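PDB 3O6P: peptide ABC transporter, peptide-binding protein from Enterococcus faecalis, which probably binds peptides outside the cell for uptake by an ABC importer, the chain here being a piece from the C-terminal half of the solute-binding protein. Local coordinates for residues 99-104 against 129-134; 31-36 against 116-121; 61-66 against 201-206; 52-57 against 66-71. All blocks are in the same frame, centred on the assembly; numbering follows the deposited sequence. Where two conformers were deposited one is given.

How the interactions relate
The first loop to close is short. Residues 52-57 turn back on 66-71 in interaction 4, where helix 68-72 begins. This loop is nested inside the larger one of interaction 2, where the turn at 31-36 meets helix 109-125. Interaction 1 crosses interaction 2, since strand 99-106 pairs with strand 129-136 on either side of that helix in sequence. The two contacts touch through Gln119 and Val118. Interaction 3 closes late, when the start of helix 202-218 reaches 61-66. It encloses interaction 1 and crosses interactions 2 and 4. Interactions 3 and 4 share Lys66 and lie on the opposite side of the chain's centre from interaction 1.

Interaction 1: residues 99-104 against 129-134; sequences LTMDIL and VKVTVS. With NA (sodium ion), chain B.
Thr132 OG1 donates to Asp102 OD1 at 2.7 Å, on the anti lone pair of that oxygen. The strands are the parallel pair of a beta-alpha-beta unit: strand 99-106, helix 109-125 and strand 129-136, the last an outermost strand of the mixed sheet within this chain. A second hydroxyl, Ser134 OG, donates to Asp102 OD2 at 2.9 Å, from the syn side and slightly out of the carboxylate plane. CG of Asp102 stands opposite its backbone N (chi1 -174°), which swings the carboxylate across to these hydroxyls.

Five backbone bonds join the strands in register. Among them, Met101 N donates to Lys130 O at 3.0 Å and Ile103 N to Thr132 O at 2.8 Å. The opposite face is apolar. CG of selenomethionine Met101 lies beside Val131 CG2 at 3.8 Å, and Ile103 CD1 meets Val131 CG1 at 3.7 Å. Ile103 and Val133 also touch Val115 of the connecting helix.

A sodium ion sits at the start of strand 129-136. Leu126 O and Gln123 O bind it together with three waters, and Val129 O completes the set at 2.7 Å.

Interaction 2: residues 31-36 against 116-121; sequences YSIDRK and EFVQGS
Ile33 and Ser121 bring the two backbones closest, with Ile33 CA 5.6 Å from Ser121 CA. Residues 32-34 form the link between helices 23-31 and 35-43. They pass beside the middle of helix 109-125, and Asp34 is the N-cap of helix 35-43, its OD1 accepting from Ala37 N.

With chi1 at 180°, the Phe117 ring extends toward this link. Ile33 CG2 comes to the edge of the ring, 4.2 Å from CE2 of Phe117. The carbonyl oxygen of Asp34 is nearer, 3.5 Å from Phe117 CE2. The other branch of Ile33 ends in CD1, which lies 4.0 Å from Val118 CG1. The ring also packs on Ala37, Leu38 and Ile42 of helix 35-43.

Ser121 OG turns back within its own helix and donates to Phe117 O at 2.8 Å. Ser121 N reaches the same oxygen from the other face of the carbonyl. One water accepts from Asp34 N and donates to Ser121 OG. A second water donates to both Ser32 O and Ser121 O.

No direct hydrogen bond crosses between the segments. The contact therefore combines an apolar patch with polar groups, backbone and the Ser121 hydroxyl, linked through two waters.

Interaction 3: residues 61-66 against 201-206; sequences DPSGGK and DPEKRW
The loop before helix 68-72 folds into an Asx turn at Asp61, and this turn lies over the indole of Trp206 in the first turns of helix 202-218. Two C-H groups rest on the same ring face. Asp61 CA is 3.6 Å from the centroid of the six-membered ring of Trp206, and Pro62 CD is 3.8 Å from that of the five-membered ring. Both are CH-pi contacts. A chi1 of -177° turns the Trp206 indole out from the helix beneath the loop. Pro62 also reaches the helix start, where its CB is 4.2 Å from Pro202 CB.

One oxygen gathers three bonds of the turn. Asp61 OD2 accepts from Ser63 N at 2.7 Å, from Gly64 N at 3.1 Å and from Ser63 OG at 2.6 Å. The hydroxyl uses the syn lone pair, while Gly64 N comes from above the carboxylate plane. Asp61 N also donates to Lys66 O across the loop. Just ahead of helix 202-218, Asp201 is the N-cap, and its OD1 accepts from Glu203 N.

Asp61 OD1 lies close to Trp206 NE1, but the angle is too poor for a bond. NE1 instead donates to Glu71 OE1, which is also close to Asp61 OD1. The ion pair of Lys66 NZ with Asp61 OD1 is long. The two neighbouring carboxylates may therefore raise each other's proton affinity, while the three donors on OD2 would oppose that for Asp61.

Interaction 4: residues 52-57 against 66-71; sequences GLVPAD and KDFAKE
Val54 and Phe68 meet at about a right angle, beside the N-cap that starts helix 68-72. The ring of Phe68 presents CD2 and CE2 to the valine. Val54 CG1 is 3.5 Å from Phe68 CD2, and Val54 CG2 is 3.6 Å from Phe68 CE2, so the two methyls lie along the CD2-CE2 bond of the ring. The Phe68 side chain leaves the helix with chi1 at -174°, and the ring runs on to Met209 and Leu210 of helix 202-218. It also meets Trp206 edge-to-face. Phe68 thus sits between the loop and helix 202-218. The loop has a direct link to that helix as well, as Val54 N donates to Glu213 OE1.

Two residues on, Ala56 meets Ala69. Ala69 CB lies 3.6 Å from Ala56 CA and 3.8 Å from Ala56 CB.

Asp67 is the N-cap residue. Its OD2 accepts weakly from Ala69 N and Lys70 N, which holds the carboxylate over the start of the helix. The same group reaches across to the loop. Asp57 N makes two weak bonds to it, at 3.1 Å to Asp67 OD1 and at 3.3 Å to Asp67 OD2. The second is nearly straight, with an N-H...O angle of 170°, and the first is strongly bent. Asp57 has its own carboxylate nearby, but the positive end of the helix probably eases this closeness.

The backbone of the loop has another support too, as Ala56 N donates to Gln227 OE1. One water joins the segments, donating to Pro55 O and, at 2.8 Å, to Asp67 OD1.

Interaction 1: residues 99-104 against 129-134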
# COMPACT_ATOMS: atom_id res chain seq x y z
N LEU A 99 -11.24 -11.57 -12.80
CA LEU A 99 -10.65 -11.66 -11.48
C LEU A 99 -11.78 -11.57 -10.45
O LEU A 99 -12.63 -10.70 -10.58
CB LEU A 99 -9.66 -10.50 -11.28
CG LEU A 99 -9.03 -10.38 -9.89
CD1 LEU A 99 -8.24 -11.66 -9.56
CD2 LEU A 99 -8.15 -9.13 -9.81
N THR A 100 -11.77 -12.45 -9.44
CA THR A 100 -12.68 -12.33 -8.31
C THR A 100 -11.77 -12.24 -7.10
O THR A 100 -10.88 -13.08 -6.89
CB THR A 100 -13.67 -13.52 -8.18
OG1 THR A 100 -14.54 -13.51 -9.31
CG2 THR A 100 -14.52 -13.39 -6.92
N MSE A 101 -11.92 -11.14 -6.36
CA MSE A 101 -11.02 -10.89 -5.23
C MSE A 101 -11.79 -10.47 -4.01
O MSE A 101 -12.74 -9.70 -4.10
CB MSE A 101 -9.99 -9.83 -5.59
CG MSE A 101 -10.57 -8.48 -5.97
SE MSE A 101 -9.17 -7.16 -6.36
CE MSE A 101 -8.53 -6.93 -4.56
N ASP A 102 -11.35 -10.96 -2.85
CA ASP A 102 -11.97 -10.61 -1.59
C ASP A 102 -11.09 -9.60 -0.86
O ASP A 102 -9.87 -9.74 -0.86
CB ASP A 102 -12.13 -11.87 -0.73
CG ASP A 102 -12.89 -11.61 0.54
OD1 ASP A 102 -14.10 -11.30 0.47
OD2 ASP A 102 -12.29 -11.74 1.63
N ILE A 103 -11.69 -8.61 -0.22
CA ILE A 103 -10.92 -7.70 0.64
C ILE A 103 -11.27 -7.99 2.10
O ILE A 103 -12.41 -7.77 2.53
CB ILE A 103 -11.19 -6.20 0.36
CG1 ILE A 103 -11.09 -5.88 -1.12
CG2 ILE A 103 -10.23 -5.31 1.20
CD1 ILE A 103 -11.54 -4.46 -1.46
N LEU A 104 -10.29 -8.48 2.85
CA LEU A 104 -10.43 -8.72 4.27
C LEU A 104 -10.27 -7.37 4.98
O LEU A 104 -9.41 -6.57 4.61
CB LEU A 104 -9.33 -9.68 4.69
CG LEU A 104 -9.22 -10.13 6.14
CD1 LEU A 104 -10.46 -10.96 6.53
CD2 LEU A 104 -7.92 -10.95 6.29
N VAL A 129 -13.74 -7.62 -13.29
CA VAL A 129 -13.31 -7.78 -11.88
C VAL A 129 -14.51 -7.72 -10.94
O VAL A 129 -15.32 -6.77 -11.00
CB VAL A 129 -12.27 -6.74 -11.48
CG1 VAL A 129 -11.81 -6.96 -10.02
CG2 VAL A 129 -11.04 -6.79 -12.40
N LYS A 130 -14.64 -8.71 -10.07
CA LYS A 130 -15.69 -8.73 -9.06
C LYS A 130 -14.99 -8.68 -7.73
O LYS A 130 -13.97 -9.35 -7.55
CB LYS A 130 -16.51 -10.01 -9.17
CG LYS A 130 -17.46 -10.19 -8.00
CD LYS A 130 -18.41 -11.38 -8.20
CE LYS A 130 -19.32 -11.56 -6.98
NZ LYS A 130 -20.34 -10.49 -6.91
N VAL A 131 -15.52 -7.88 -6.81
CA VAL A 131 -14.84 -7.74 -5.50
C VAL A 131 -15.84 -8.03 -4.40
O VAL A 131 -16.92 -7.45 -4.39
CB VAL A 131 -14.31 -6.30 -5.28
CG1 VAL A 131 -13.61 -6.19 -3.93
CG2 VAL A 131 -13.36 -5.87 -6.40
N THR A 132 -15.45 -8.90 -3.46
CA THR A 132 -16.25 -9.17 -2.26
C THR A 132 -15.52 -8.61 -1.05
O THR A 132 -14.35 -8.23 -1.13
CB THR A 132 -16.46 -10.69 -2.08
OG1 THR A 132 -15.18 -11.32 -1.95
CG2 THR A 132 -17.16 -11.27 -3.32
N VAL A 133 -16.22 -8.56 0.08
CA VAL A 133 -15.60 -8.05 1.30
C VAL A 133 -15.83 -8.97 2.46
O VAL A 133 -16.89 -9.58 2.57
CB VAL A 133 -16.09 -6.62 1.66
CG1 VAL A 133 -15.71 -5.63 0.54
CG2 VAL A 133 -17.57 -6.60 1.92
N SER A 134 -14.84 -9.02 3.36
CA SER A 134 -14.95 -9.84 4.56
C SER A 134 -14.55 -9.06 5.80
O SER A 134 -13.40 -9.11 6.21
CB SER A 134 -14.09 -11.09 4.42
OG SER A 134 -14.55 -11.91 3.37
NA NA B . -16.22 -4.96 -12.73
O HOH W 1 -17.03 -6.66 -14.20
O HOH W 2 -16.94 -3.12 -14.35
O HOH W 3 -18.65 -4.96 -12.07

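Interaction 2: residues 31-36 against 116-121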
# COMPACT_ATOMS: atom_id res chain seq x y z
N TYR A 31 -5.18 2.99 -9.22
CA TYR A 31 -5.75 4.03 -10.07
C TYR A 31 -7.26 4.14 -9.97
O TYR A 31 -7.85 5.18 -10.32
CB TYR A 31 -5.43 3.72 -11.54
CG TYR A 31 -4.07 4.12 -12.04
CD1 TYR A 31 -3.62 5.44 -11.92
CD2 TYR A 31 -3.28 3.21 -12.76
CE1 TYR A 31 -2.37 5.82 -12.45
CE2 TYR A 31 -2.04 3.57 -13.31
CZ TYR A 31 -1.58 4.87 -13.14
OH TYR A 31 -0.36 5.21 -13.68
N SER A 32 -7.91 3.07 -9.51
CA SER A 32 -9.37 3.06 -9.51
C SER A 32 -9.99 3.67 -8.26
O SER A 32 -11.22 3.74 -8.18
CB SER A 32 -9.87 1.62 -9.65
OG SER A 32 -9.73 0.96 -8.42
N ILE A 33 -9.18 4.08 -7.28
CA ILE A 33 -9.72 4.54 -5.99
C ILE A 33 -9.52 6.04 -5.83
O ILE A 33 -8.38 6.53 -5.77
CB ILE A 33 -9.07 3.77 -4.81
CG1 ILE A 33 -9.20 2.23 -4.99
CG2 ILE A 33 -9.62 4.27 -3.45
CD1 ILE A 33 -8.21 1.48 -4.09
N ASP A 34 -10.62 6.77 -5.76
CA ASP A 34 -10.60 8.23 -5.58
C ASP A 34 -10.34 8.50 -4.11
O ASP A 34 -11.27 8.54 -3.32
CB ASP A 34 -11.94 8.80 -6.05
CG ASP A 34 -11.99 10.32 -6.05
OD1 ASP A 34 -11.08 10.98 -5.50
OD2 ASP A 34 -13.00 10.86 -6.60
N ARG A 35 -9.07 8.68 -3.76
CA ARG A 35 -8.67 8.90 -2.36
C ARG A 35 -9.25 10.21 -1.80
O ARG A 35 -9.55 10.29 -0.59
CB ARG A 35 -7.13 9.02 -2.23
CG ARG A 35 -6.22 7.95 -2.88
CD ARG A 35 -6.51 6.61 -2.35
NE ARG A 35 -5.46 5.59 -2.62
CZ ARG A 35 -5.09 5.15 -3.83
NH1 ARG A 35 -5.60 5.64 -4.97
NH2 ARG A 35 -4.19 4.17 -3.92
N LYS A 36 -9.37 11.23 -2.65
CA LYS A 36 -9.95 12.50 -2.22
C LYS A 36 -11.41 12.29 -1.76
O LYS A 36 -11.82 12.71 -0.68
CB LYS A 36 -9.87 13.54 -3.35
CG LYS A 36 -10.29 14.95 -2.92
CD LYS A 36 -10.20 15.94 -4.09
CE LYS A 36 -10.49 17.37 -3.62
NZ LYS A 36 -9.41 17.94 -2.72
N GLU A 116 -16.24 -0.76 1.71
CA GLU A 116 -17.37 -0.64 0.78
C GLU A 116 -17.03 0.29 -0.39
O GLU A 116 -17.31 -0.02 -1.56
CB GLU A 116 -18.63 -0.13 1.51
CG GLU A 116 -19.77 0.25 0.59
CD GLU A 116 -21.02 0.75 1.35
OE1 GLU A 116 -20.90 1.58 2.27
OE2 GLU A 116 -22.13 0.30 1.01
N PHE A 117 -16.41 1.43 -0.07
CA PHE A 117 -16.03 2.40 -1.08
C PHE A 117 -14.93 1.80 -1.97
O PHE A 117 -14.97 1.95 -3.18
CB PHE A 117 -15.54 3.70 -0.43
CG PHE A 117 -15.13 4.75 -1.45
CD1 PHE A 117 -16.10 5.54 -2.06
CD2 PHE A 117 -13.78 4.93 -1.81
CE1 PHE A 117 -15.74 6.50 -3.01
CE2 PHE A 117 -13.41 5.89 -2.76
CZ PHE A 117 -14.40 6.68 -3.37
N VAL A 118 -13.95 1.13 -1.37
CA VAL A 118 -12.88 0.50 -2.17
C VAL A 118 -13.38 -0.62 -3.08
O VAL A 118 -13.02 -0.68 -4.26
CB VAL A 118 -11.75 0.02 -1.25
CG1 VAL A 118 -10.74 -0.79 -2.04
CG2 VAL A 118 -11.09 1.26 -0.65
N GLN A 119 -14.23 -1.48 -2.52
CA GLN A 119 -14.87 -2.54 -3.28
C GLN A 119 -15.65 -1.97 -4.46
O GLN A 119 -15.48 -2.44 -5.58
CB GLN A 119 -15.82 -3.32 -2.36
CG GLN A 119 -16.74 -4.26 -3.06
CD GLN A 119 -17.92 -4.69 -2.16
OE1 GLN A 119 -18.42 -3.92 -1.28
NE2 GLN A 119 -18.34 -5.91 -2.36
N GLY A 120 -16.50 -0.96 -4.21
CA GLY A 120 -17.29 -0.38 -5.32
C GLY A 120 -16.41 0.24 -6.39
O GLY A 120 -16.68 0.12 -7.60
N SER A 121 -15.37 0.94 -5.95
CA SER A 121 -14.48 1.64 -6.88
C SER A 121 -13.75 0.68 -7.82
O SER A 121 -13.73 0.87 -9.05
CB SER A 121 -13.44 2.45 -6.09
OG SER A 121 -14.05 3.51 -5.35
O HOH W 4 -13.65 3.61 -9.64
O HOH W 5 -13.29 5.94 -6.28

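Interaction 3: residues 61-66 against 201-206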
# COMPACT_ATOMS: atom_id res chain seq x y z
N ASP A 61 14.75 15.72 6.42
CA ASP A 61 16.09 15.47 5.90
C ASP A 61 17.16 15.78 6.96
O ASP A 61 17.06 16.81 7.63
CB ASP A 61 16.26 16.34 4.65
CG ASP A 61 17.63 16.23 4.01
OD1 ASP A 61 17.70 15.79 2.85
OD2 ASP A 61 18.63 16.60 4.66
N PRO A 62 18.16 14.89 7.15
CA PRO A 62 19.13 15.07 8.26
C PRO A 62 20.09 16.25 8.12
O PRO A 62 20.85 16.54 9.05
CB PRO A 62 19.91 13.74 8.27
CG PRO A 62 19.79 13.22 6.88
CD PRO A 62 18.44 13.67 6.37
N SER A 63 20.06 16.91 6.96
CA SER A 63 20.93 18.08 6.71
C SER A 63 20.17 19.41 6.59
O SER A 63 20.55 20.40 7.23
CB SER A 63 21.84 17.84 5.50
OG SER A 63 21.11 17.33 4.40
N GLY A 64 19.11 19.42 5.78
CA GLY A 64 18.20 20.56 5.64
C GLY A 64 16.84 20.31 6.28
O GLY A 64 16.68 19.39 7.08
N GLY A 65 15.85 21.13 5.93
CA GLY A 65 14.53 21.03 6.57
C GLY A 65 13.47 20.34 5.73
O GLY A 65 12.27 20.64 5.87
N LYS A 66 13.88 19.42 4.86
CA LYS A 66 12.96 18.90 3.85
C LYS A 66 12.20 17.67 4.30
O LYS A 66 12.76 16.76 4.91
CB LYS A 66 13.67 18.64 2.54
CG LYS A 66 14.31 19.89 1.94
CD LYS A 66 15.18 19.55 0.72
CE LYS A 66 16.43 18.72 1.09
NZ LYS A 66 17.32 19.44 2.05
N ASP A 201 26.22 6.62 8.05
CA ASP A 201 26.23 7.87 7.29
C ASP A 201 24.77 8.26 7.11
O ASP A 201 24.05 7.61 6.36
CB ASP A 201 26.93 7.68 5.93
CG ASP A 201 26.93 8.93 5.05
OD1 ASP A 201 26.11 9.85 5.26
OD2 ASP A 201 27.76 9.01 4.13
N PRO A 202 24.33 9.30 7.83
CA PRO A 202 22.92 9.64 7.80
C PRO A 202 22.43 10.12 6.44
O PRO A 202 21.23 9.98 6.14
CB PRO A 202 22.79 10.78 8.82
CG PRO A 202 24.06 10.84 9.56
CD PRO A 202 25.12 10.13 8.76
N GLU A 203 23.31 10.69 5.62
CA GLU A 203 22.87 11.16 4.31
C GLU A 203 22.66 9.98 3.35
O GLU A 203 21.71 9.99 2.56
CB GLU A 203 23.83 12.19 3.74
CG GLU A 203 23.92 13.46 4.58
CD GLU A 203 24.96 14.42 4.05
OE1 GLU A 203 25.63 14.08 3.06
OE2 GLU A 203 25.12 15.51 4.64
N LYS A 204 23.52 8.97 3.43
CA LYS A 204 23.32 7.77 2.63
C LYS A 204 22.07 7.04 3.14
O LYS A 204 21.30 6.53 2.34
CB LYS A 204 24.54 6.84 2.66
CG LYS A 204 24.33 5.67 1.69
CD LYS A 204 25.40 4.60 1.71
CE LYS A 204 24.92 3.41 0.86
NZ LYS A 204 24.05 2.45 1.60
N ARG A 205 21.89 6.99 4.46
CA ARG A 205 20.71 6.30 5.02
C ARG A 205 19.41 6.97 4.54
O ARG A 205 18.41 6.31 4.19
CB ARG A 205 20.79 6.25 6.55
CG ARG A 205 19.57 5.60 7.18
CD ARG A 205 19.73 5.34 8.68
NE ARG A 205 18.51 4.70 9.16
CZ ARG A 205 17.46 5.36 9.66
NH1 ARG A 205 17.50 6.69 9.76
NH2 ARG A 205 16.38 4.69 10.06
N TRP A 206 19.42 8.30 4.52
CA TRP A 206 18.25 9.04 4.04
C TRP A 206 17.97 8.72 2.57
O TRP A 206 16.82 8.48 2.17
CB TRP A 206 18.51 10.55 4.20
CG TRP A 206 17.35 11.45 3.81
CD1 TRP A 206 17.24 12.18 2.65
CD2 TRP A 206 16.17 11.72 4.58
NE1 TRP A 206 16.06 12.89 2.66
CE2 TRP A 206 15.39 12.63 3.83
CE3 TRP A 206 15.69 11.29 5.83
CZ2 TRP A 206 14.15 13.12 4.29
CZ3 TRP A 206 14.47 11.80 6.29
CH2 TRP A 206 13.71 12.68 5.51

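Interaction 4: residues 52-57 against 66-71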
# COMPACT_ATOMS: atom_id res chain seq x y z
N GLY A 52 2.21 8.70 -0.12
CA GLY A 52 2.79 7.38 -0.44
C GLY A 52 2.59 6.48 0.76
O GLY A 52 1.50 6.43 1.37
N LEU A 53 3.65 5.76 1.11
CA LEU A 53 3.61 4.87 2.25
C LEU A 53 4.02 5.62 3.51
O LEU A 53 3.31 5.61 4.51
CB LEU A 53 4.52 3.66 2.02
CG LEU A 53 4.70 2.74 3.23
CD1 LEU A 53 3.34 2.15 3.67
CD2 LEU A 53 5.72 1.63 2.96
N VAL A 54 5.18 6.25 3.47
CA VAL A 54 5.64 6.98 4.68
C VAL A 54 4.77 8.25 4.80
O VAL A 54 4.62 8.98 3.81
CB VAL A 54 7.12 7.37 4.53
CG1 VAL A 54 7.57 8.31 5.66
CG2 VAL A 54 8.00 6.12 4.52
N PRO A 55 4.19 8.51 5.99
CA PRO A 55 3.37 9.73 6.15
C PRO A 55 4.13 11.01 5.87
O PRO A 55 5.33 11.09 6.11
CB PRO A 55 2.98 9.71 7.63
CG PRO A 55 2.97 8.27 7.96
CD PRO A 55 4.10 7.66 7.20
N ALA A 56 3.40 12.00 5.36
CA ALA A 56 3.88 13.37 5.18
C ALA A 56 3.95 14.10 6.51
O ALA A 56 3.23 13.77 7.44
CB ALA A 56 2.96 14.12 4.22
N ASP A 57 4.79 15.13 6.57
CA ASP A 57 4.96 15.98 7.76
C ASP A 57 5.41 15.18 8.96
O ASP A 57 5.04 15.51 10.09
CB ASP A 57 3.67 16.73 8.11
CG ASP A 57 3.17 17.60 6.99
OD1 ASP A 57 4.00 18.21 6.28
OD2 ASP A 57 1.93 17.68 6.81
N LYS A 66 13.88 19.42 4.86
CA LYS A 66 12.96 18.90 3.85
C LYS A 66 12.20 17.67 4.30
O LYS A 66 12.76 16.76 4.91
CB LYS A 66 13.67 18.64 2.54
CG LYS A 66 14.31 19.89 1.94
CD LYS A 66 15.18 19.55 0.72
CE LYS A 66 16.43 18.72 1.09
NZ LYS A 66 17.32 19.44 2.05
N ASP A 67 10.91 17.66 4.00
CA ASP A 67 10.07 16.56 4.39
C ASP A 67 10.35 15.31 3.56
O ASP A 67 10.52 15.41 2.35
CB ASP A 67 8.60 16.95 4.23
CG ASP A 67 7.67 15.88 4.72
OD1 ASP A 67 7.78 15.44 5.89
OD2 ASP A 67 6.81 15.47 3.94
N PHE A 68 10.40 14.15 4.21
CA PHE A 68 10.58 12.88 3.50
C PHE A 68 9.59 12.71 2.35
O PHE A 68 9.97 12.34 1.24
CB PHE A 68 10.44 11.68 4.44
CG PHE A 68 10.77 10.36 3.79
CD1 PHE A 68 12.08 9.88 3.76
CD2 PHE A 68 9.76 9.60 3.21
CE1 PHE A 68 12.37 8.65 3.15
CE2 PHE A 68 10.03 8.38 2.60
CZ PHE A 68 11.35 7.90 2.57
N ALA A 69 8.30 12.92 2.63
CA ALA A 69 7.27 12.70 1.61
C ALA A 69 7.43 13.66 0.43
O ALA A 69 7.26 13.26 -0.73
CB ALA A 69 5.86 12.78 2.20
N LYS A 70 7.77 14.91 0.71
CA LYS A 70 7.98 15.88 -0.37
C LYS A 70 9.18 15.49 -1.25
O LYS A 70 9.11 15.59 -2.48
CB LYS A 70 8.15 17.30 0.18
CG LYS A 70 6.93 17.88 0.83
CD LYS A 70 7.28 19.20 1.51
CE LYS A 70 6.05 19.98 1.96
NZ LYS A 70 6.36 21.45 2.07
N GLU A 71 10.26 15.06 -0.61
CA GLU A 71 11.45 14.63 -1.33
C GLU A 71 11.20 13.38 -2.18
O GLU A 71 11.73 13.26 -3.29
CB GLU A 71 12.61 14.39 -0.36
CG GLU A 71 13.31 15.65 0.08
CD GLU A 71 14.64 15.35 0.75
OE1 GLU A 71 14.66 15.29 1.99
OE2 GLU A 71 15.66 15.16 0.04
O HOH W 6 7.54 12.72 6.23